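Local coordinates for protein phenol hydroxylase component phN (Pseudomonas stutzeri, PDB 3U52) that probably hydroxylates phenol and related aromatics at a carboxylate-bridged diiron centre, as the oxygenase component of a bacterial multicomponent monooxygenase, at residues L8-D20 against D46-M58. Numbering follows the deposited sequence.
Sequences LNLKDKYQYLTRD and DWSQWEDPFRLTM
Y14 on the short helix 10-16 approaches R55 most closely, 6.4 Å between CA atoms; the loop 50-57 runs past the helix without a backbone hydrogen bond to it. Near the 3-10 segment 47-49 the CA atoms of R19 and S48 are 9.0 Å apart. With CG anti to its backbone N (chi1 180°), Y14 lays one ring face on R55, whose CA sits 3.7 Å from the ring centroid in a CH-pi contact. D52 OD1 and T57 CG2 lie at the ring edge. Two waters link the phenol OH to the loop: one donates to Y14 OH and F54 O, the other accepts from Y14 OH and donates to L56 O. R19 NH1 donates to W50 O at 2.8 Å and, in a salt bridge, to D52 OD2 at 3.0 Å, both acceptors in the guanidinium plane; NH1 itself stands above the D52 carboxylate and W50 carbonyl planes. Q15 NE2 lies over the guanidinium face, and a water accepts from R19 NE and donates to D52 OD2. An alanine in place of Y14 would probably leave R55 without its aromatic surface and both waters without the phenol oxygen. Charge and water at OD2 would be expected to favour ionised D52, and W50, which touches bound xenon and packs on helix 220-250, is linked through its carbonyl to the N-terminal region.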
loop_
_atom_site.group_PDB
_atom_site.type_symbol
_atom_site.label_atom_id
_atom_site.label_comp_id
_atom_site.label_asym_id
_atom_site.label_seq_id
_atom_site.Cartn_x
_atom_site.Cartn_y
_atom_site.Cartn_z
ATOM N N LEU A 8 -19.571 33.257 -6.814
ATOM C CA LEU A 8 -18.663 33.313 -5.672
ATOM C C LEU A 8 -17.269 32.859 -6.037
ATOM O O LEU A 8 -17.097 31.887 -6.779
ATOM C CB LEU A 8 -19.187 32.465 -4.504
ATOM C CG LEU A 8 -20.524 32.889 -3.902
ATOM C CD1 LEU A 8 -21.198 31.657 -3.299
ATOM C CD2 LEU A 8 -20.315 34.030 -2.897
ATOM N N ASN A 9 -16.275 33.562 -5.510
ATOM C CA ASN A 9 -14.910 33.063 -5.588
ATOM C C ASN A 9 -14.739 31.925 -4.594
ATOM O O ASN A 9 -15.655 31.634 -3.804
ATOM C CB ASN A 9 -13.850 34.181 -5.436
ATOM C CG ASN A 9 -13.951 34.952 -4.124
ATOM O OD1 ASN A 9 -14.283 34.420 -3.077
ATOM N ND2 ASN A 9 -13.631 36.226 -4.188
ATOM N N LEU A 10 -13.592 31.266 -4.622
ATOM C CA LEU A 10 -13.409 30.087 -3.799
ATOM C C LEU A 10 -13.437 30.375 -2.301
ATOM O O LEU A 10 -13.840 29.506 -1.527
ATOM C CB LEU A 10 -12.109 29.370 -4.165
ATOM C CG LEU A 10 -11.993 28.863 -5.609
ATOM C CD1 LEU A 10 -10.514 28.654 -5.987
ATOM C CD2 LEU A 10 -12.847 27.583 -5.831
ATOM N N LYS A 11 -13.007 31.565 -1.881
ATOM C CA LYS A 11 -12.961 31.863 -0.459
ATOM C C LYS A 11 -14.365 32.140 0.078
ATOM O O LYS A 11 -14.709 31.665 1.155
ATOM C CB LYS A 11 -11.886 32.923 -0.090
ATOM C CG LYS A 11 -12.297 34.253 0.510
ATOM C CD LYS A 11 -12.491 34.151 2.015
ATOM C CE LYS A 11 -11.943 35.362 2.789
ATOM N NZ LYS A 11 -12.532 36.656 2.364
ATOM N N ASP A 12 -15.171 32.872 -0.688
ATOM C CA ASP A 12 -16.527 33.180 -0.275
ATOM C C ASP A 12 -17.407 31.940 -0.383
ATOM O O ASP A 12 -18.343 31.807 0.382
ATOM C CB ASP A 12 -17.147 34.283 -1.131
ATOM C CG ASP A 12 -16.529 35.678 -0.889
ATOM O OD1 ASP A 12 -16.172 36.005 0.269
ATOM O OD2 ASP A 12 -16.420 36.462 -1.879
ATOM N N LYS A 13 -17.146 31.074 -1.366
ATOM C CA LYS A 13 -17.863 29.807 -1.462
ATOM C C LYS A 13 -17.613 28.952 -0.217
ATOM O O LYS A 13 -18.550 28.419 0.349
ATOM C CB LYS A 13 -17.501 28.989 -2.714
ATOM C CG LYS A 13 -18.606 27.916 -3.029
ATOM C CD LYS A 13 -18.191 26.878 -4.040
ATOM C CE LYS A 13 -17.993 27.456 -5.457
ATOM N NZ LYS A 13 -19.188 27.271 -6.360
ATOM N N TYR A 14 -16.346 28.805 0.191
ATOM C CA TYR A 14 -16.005 27.965 1.331
ATOM C C TYR A 14 -16.657 28.519 2.615
ATOM O O TYR A 14 -17.144 27.778 3.402
ATOM C CB TYR A 14 -14.483 27.839 1.496
ATOM C CG TYR A 14 -14.123 26.982 2.679
ATOM C CD1 TYR A 14 -13.667 27.556 3.866
ATOM C CD2 TYR A 14 -14.255 25.584 2.602
ATOM C CE1 TYR A 14 -13.345 26.740 4.959
ATOM C CE2 TYR A 14 -13.959 24.790 3.664
ATOM C CZ TYR A 14 -13.490 25.354 4.828
ATOM O OH TYR A 14 -13.208 24.539 5.893
ATOM N N GLN A 15 -16.668 29.828 2.800
ATOM C CA GLN A 15 -17.394 30.442 3.896
ATOM C C GLN A 15 -18.886 30.121 3.909
ATOM O O GLN A 15 -19.450 29.831 4.938
ATOM C CB GLN A 15 -17.127 31.946 3.919
ATOM C CG GLN A 15 -15.673 32.155 4.224
ATOM C CD GLN A 15 -15.281 33.577 4.588
ATOM O OE1 GLN A 15 -16.101 34.494 4.546
ATOM N NE2 GLN A 15 -13.998 33.761 4.953
ATOM N N TYR A 16 -19.523 30.141 2.758
ATOM C CA TYR A 16 -20.905 29.745 2.672
ATOM C C TYR A 16 -21.173 28.295 3.042
ATOM O O TYR A 16 -22.275 27.976 3.402
ATOM C CB TYR A 16 -21.443 30.019 1.274
ATOM C CG TYR A 16 -22.165 31.352 1.177
ATOM C CD1 TYR A 16 -21.657 32.397 0.412
ATOM C CD2 TYR A 16 -23.363 31.552 1.833
ATOM C CE1 TYR A 16 -22.354 33.635 0.319
ATOM C CE2 TYR A 16 -24.049 32.759 1.742
ATOM C CZ TYR A 16 -23.544 33.783 1.005
ATOM O OH TYR A 16 -24.259 34.941 0.969
ATOM N N LEU A 17 -20.185 27.429 2.866
ATOM C CA LEU A 17 -20.251 25.997 3.209
ATOM C C LEU A 17 -19.756 25.699 4.633
ATOM O O LEU A 17 -19.682 24.550 5.026
ATOM C CB LEU A 17 -19.402 25.190 2.223
ATOM C CG LEU A 17 -19.884 25.226 0.743
ATOM C CD1 LEU A 17 -19.028 24.379 -0.165
ATOM C CD2 LEU A 17 -21.330 24.819 0.630
ATOM N N THR A 18 -19.359 26.715 5.382
ATOM C CA THR A 18 -18.949 26.512 6.778
ATOM C C THR A 18 -19.600 27.557 7.693
ATOM O O THR A 18 -20.553 27.262 8.433
ATOM C CB THR A 18 -17.416 26.591 6.981
ATOM O OG1 THR A 18 -16.925 27.787 6.363
ATOM C CG2 THR A 18 -16.677 25.365 6.376
ATOM N N ARG A 19 -19.089 28.778 7.682
ATOM C CA ARG A 19 -19.510 29.707 8.717
ATOM C C ARG A 19 -20.935 30.185 8.527
ATOM O O ARG A 19 -21.610 30.469 9.501
ATOM C CB ARG A 19 -18.493 30.852 8.947
ATOM C CG ARG A 19 -18.193 31.712 7.759
ATOM C CD ARG A 19 -17.118 32.745 8.113
ATOM N NE ARG A 19 -15.731 32.258 8.055
ATOM C CZ ARG A 19 -14.661 33.054 8.232
ATOM N NH1 ARG A 19 -13.421 32.576 8.145
ATOM N NH2 ARG A 19 -14.829 34.339 8.503
ATOM N N ASP A 20 -21.426 30.192 7.294
ATOM C CA ASP A 20 -22.790 30.624 7.047
ATOM C C ASP A 20 -23.864 29.713 7.694
ATOM O O ASP A 20 -25.019 30.145 7.886
ATOM C CB ASP A 20 -23.054 30.849 5.537
ATOM C CG ASP A 20 -24.393 31.509 5.288
ATOM O OD1 ASP A 20 -25.315 30.826 4.753
ATOM O OD2 ASP A 20 -24.541 32.683 5.732
ATOM N N ASP A 46 -13.976 40.921 16.283
ATOM C CA ASP A 46 -14.681 40.571 15.040
ATOM C C ASP A 46 -14.218 39.218 14.475
ATOM O O ASP A 46 -13.163 39.125 13.814
ATOM C CB ASP A 46 -14.477 41.664 14.001
ATOM C CG ASP A 46 -15.282 41.437 12.716
ATOM O OD1 ASP A 46 -15.114 42.269 11.768
ATOM O OD2 ASP A 46 -16.089 40.469 12.649
ATOM N N TRP A 47 -15.033 38.193 14.730
ATOM C CA TRP A 47 -14.706 36.815 14.347
ATOM C C TRP A 47 -14.642 36.643 12.849
ATOM O O TRP A 47 -13.932 35.754 12.349
ATOM C CB TRP A 47 -15.662 35.808 14.971
ATOM C CG TRP A 47 -15.269 35.331 16.358
ATOM C CD1 TRP A 47 -15.886 35.646 17.531
ATOM C CD2 TRP A 47 -14.183 34.454 16.706
ATOM N NE1 TRP A 47 -15.263 35.012 18.591
ATOM C CE2 TRP A 47 -14.221 34.269 18.102
ATOM C CE3 TRP A 47 -13.180 33.817 15.972
ATOM C CZ2 TRP A 47 -13.303 33.472 18.773
ATOM C CZ3 TRP A 47 -12.273 33.021 16.644
ATOM C CH2 TRP A 47 -12.331 32.861 18.022
ATOM N N SER A 48 -15.331 37.527 12.126
ATOM C CA SER A 48 -15.370 37.454 10.657
ATOM C C SER A 48 -14.011 37.804 10.021
ATOM O O SER A 48 -13.723 37.467 8.853
ATOM C CB SER A 48 -16.470 38.362 10.108
ATOM O OG SER A 48 -15.974 39.690 10.023
ATOM N N GLN A 49 -13.148 38.441 10.791
ATOM C CA GLN A 49 -11.803 38.644 10.295
ATOM C C GLN A 49 -10.903 37.406 10.356
ATOM O O GLN A 49 -9.765 37.436 9.864
ATOM C CB GLN A 49 -11.186 39.842 10.970
ATOM C CG GLN A 49 -11.947 41.078 10.581
ATOM C CD GLN A 49 -11.529 42.265 11.367
ATOM O OE1 GLN A 49 -11.386 43.356 10.805
ATOM N NE2 GLN A 49 -11.336 42.088 12.675
ATOM N N TRP A 50 -11.416 36.321 10.939
ATOM C CA TRP A 50 -10.750 35.013 10.835
ATOM C C TRP A 50 -10.538 34.624 9.363
ATOM O O TRP A 50 -11.506 34.626 8.580
ATOM C CB TRP A 50 -11.604 33.937 11.552
ATOM C CG TRP A 50 -10.975 32.578 11.494
ATOM C CD1 TRP A 50 -11.251 31.574 10.615
ATOM C CD2 TRP A 50 -9.941 32.103 12.336
ATOM N NE1 TRP A 50 -10.445 30.481 10.864
ATOM C CE2 TRP A 50 -9.629 30.782 11.919
ATOM C CE3 TRP A 50 -9.251 32.651 13.431
ATOM C CZ2 TRP A 50 -8.651 29.990 12.571
ATOM C CZ3 TRP A 50 -8.259 31.871 14.061
ATOM C CH2 TRP A 50 -7.967 30.556 13.614
ATOM N N GLU A 51 -9.296 34.329 8.966
ATOM C CA GLU A 51 -9.005 33.801 7.623
ATOM C C GLU A 51 -8.814 32.303 7.723
ATOM O O GLU A 51 -8.019 31.849 8.553
ATOM C CB GLU A 51 -7.725 34.427 7.020
ATOM C CG GLU A 51 -7.837 35.937 6.642
ATOM C CD GLU A 51 -8.989 36.256 5.678
ATOM O OE1 GLU A 51 -9.185 35.497 4.675
ATOM O OE2 GLU A 51 -9.697 37.286 5.923
ATOM N N ASP A 52 -9.536 31.540 6.916
ATOM C CA ASP A 52 -9.463 30.061 6.993
ATOM C C ASP A 52 -8.052 29.621 6.648
ATOM O O ASP A 52 -7.507 30.053 5.650
ATOM C CB ASP A 52 -10.506 29.396 6.082
ATOM C CG ASP A 52 -11.936 29.960 6.303
ATOM O OD1 ASP A 52 -12.503 30.530 5.353
ATOM O OD2 ASP A 52 -12.498 29.861 7.405
ATOM N N PRO A 53 -7.415 28.838 7.528
ATOM C CA PRO A 53 -6.034 28.400 7.263
ATOM C C PRO A 53 -5.923 27.347 6.168
ATOM O O PRO A 53 -4.811 27.123 5.628
ATOM C CB PRO A 53 -5.553 27.868 8.606
ATOM C CG PRO A 53 -6.821 27.479 9.357
ATOM C CD PRO A 53 -7.910 28.411 8.848
ATOM N N PHE A 54 -7.046 26.702 5.855
ATOM C CA PHE A 54 -7.156 25.740 4.749
ATOM C C PHE A 54 -8.639 25.694 4.432
ATOM O O PHE A 54 -9.465 25.998 5.306
ATOM C CB PHE A 54 -6.671 24.325 5.137
ATOM C CG PHE A 54 -7.038 23.909 6.545
ATOM C CD1 PHE A 54 -8.267 23.328 6.825
ATOM C CD2 PHE A 54 -6.150 24.135 7.603
ATOM C CE1 PHE A 54 -8.595 22.971 8.187
ATOM C CE2 PHE A 54 -6.474 23.806 8.918
ATOM C CZ PHE A 54 -7.709 23.202 9.197
ATOM N N ARG A 55 -8.970 25.313 3.194
ATOM C CA ARG A 55 -10.356 25.293 2.721
ATOM C C ARG A 55 -10.735 23.927 2.167
ATOM O O ARG A 55 -10.857 23.763 0.956
ATOM C CB ARG A 55 -10.599 26.357 1.648
ATOM C CG ARG A 55 -10.381 27.780 2.108
ATOM C CD ARG A 55 -10.558 28.806 1.004
ATOM N NE ARG A 55 -10.518 30.156 1.594
ATOM C CZ ARG A 55 -9.416 30.876 1.820
ATOM N NH1 ARG A 55 -9.513 32.075 2.382
ATOM N NH2 ARG A 55 -8.213 30.417 1.495
ATOM N N LEU A 56 -10.984 22.977 3.056
ATOM C CA LEU A 56 -11.286 21.612 2.697
ATOM C C LEU A 56 -12.694 21.224 3.110
ATOM O O LEU A 56 -12.988 21.082 4.307
ATOM C CB LEU A 56 -10.343 20.689 3.457
ATOM C CG LEU A 56 -9.100 20.067 2.854
ATOM C CD1 LEU A 56 -8.547 19.171 3.969
ATOM C CD2 LEU A 56 -9.431 19.238 1.626
ATOM N N THR A 57 -13.574 21.026 2.157
ATOM C CA THR A 57 -14.902 20.575 2.548
ATOM C C THR A 57 -14.822 19.092 2.951
ATOM O O THR A 57 -13.776 18.454 2.732
ATOM C CB THR A 57 -15.929 20.831 1.455
ATOM O OG1 THR A 57 -15.447 20.249 0.244
ATOM C CG2 THR A 57 -16.158 22.322 1.274
ATOM N N MET A 58 -15.856 18.572 3.610
ATOM C CA MET A 58 -15.779 17.215 4.139
ATOM C C MET A 58 -15.582 16.141 3.044
ATOM O O MET A 58 -14.860 15.182 3.266
ATOM C CB MET A 58 -16.969 16.860 5.024
ATOM C CG MET A 58 -16.904 17.478 6.415
ATOM S SD MET A 58 -15.306 17.265 7.246
ATOM C CE MET A 58 -14.952 15.536 7.200
HETATM O O HOH W 1 -11.164 25.651 7.486
HETATM O O HOH W 2 -15.056 21.835 5.901
HETATM O O HOH W 3 -12.643 36.036 6.422
HETATM O O HOH W 4 -15.142 29.448 7.348
#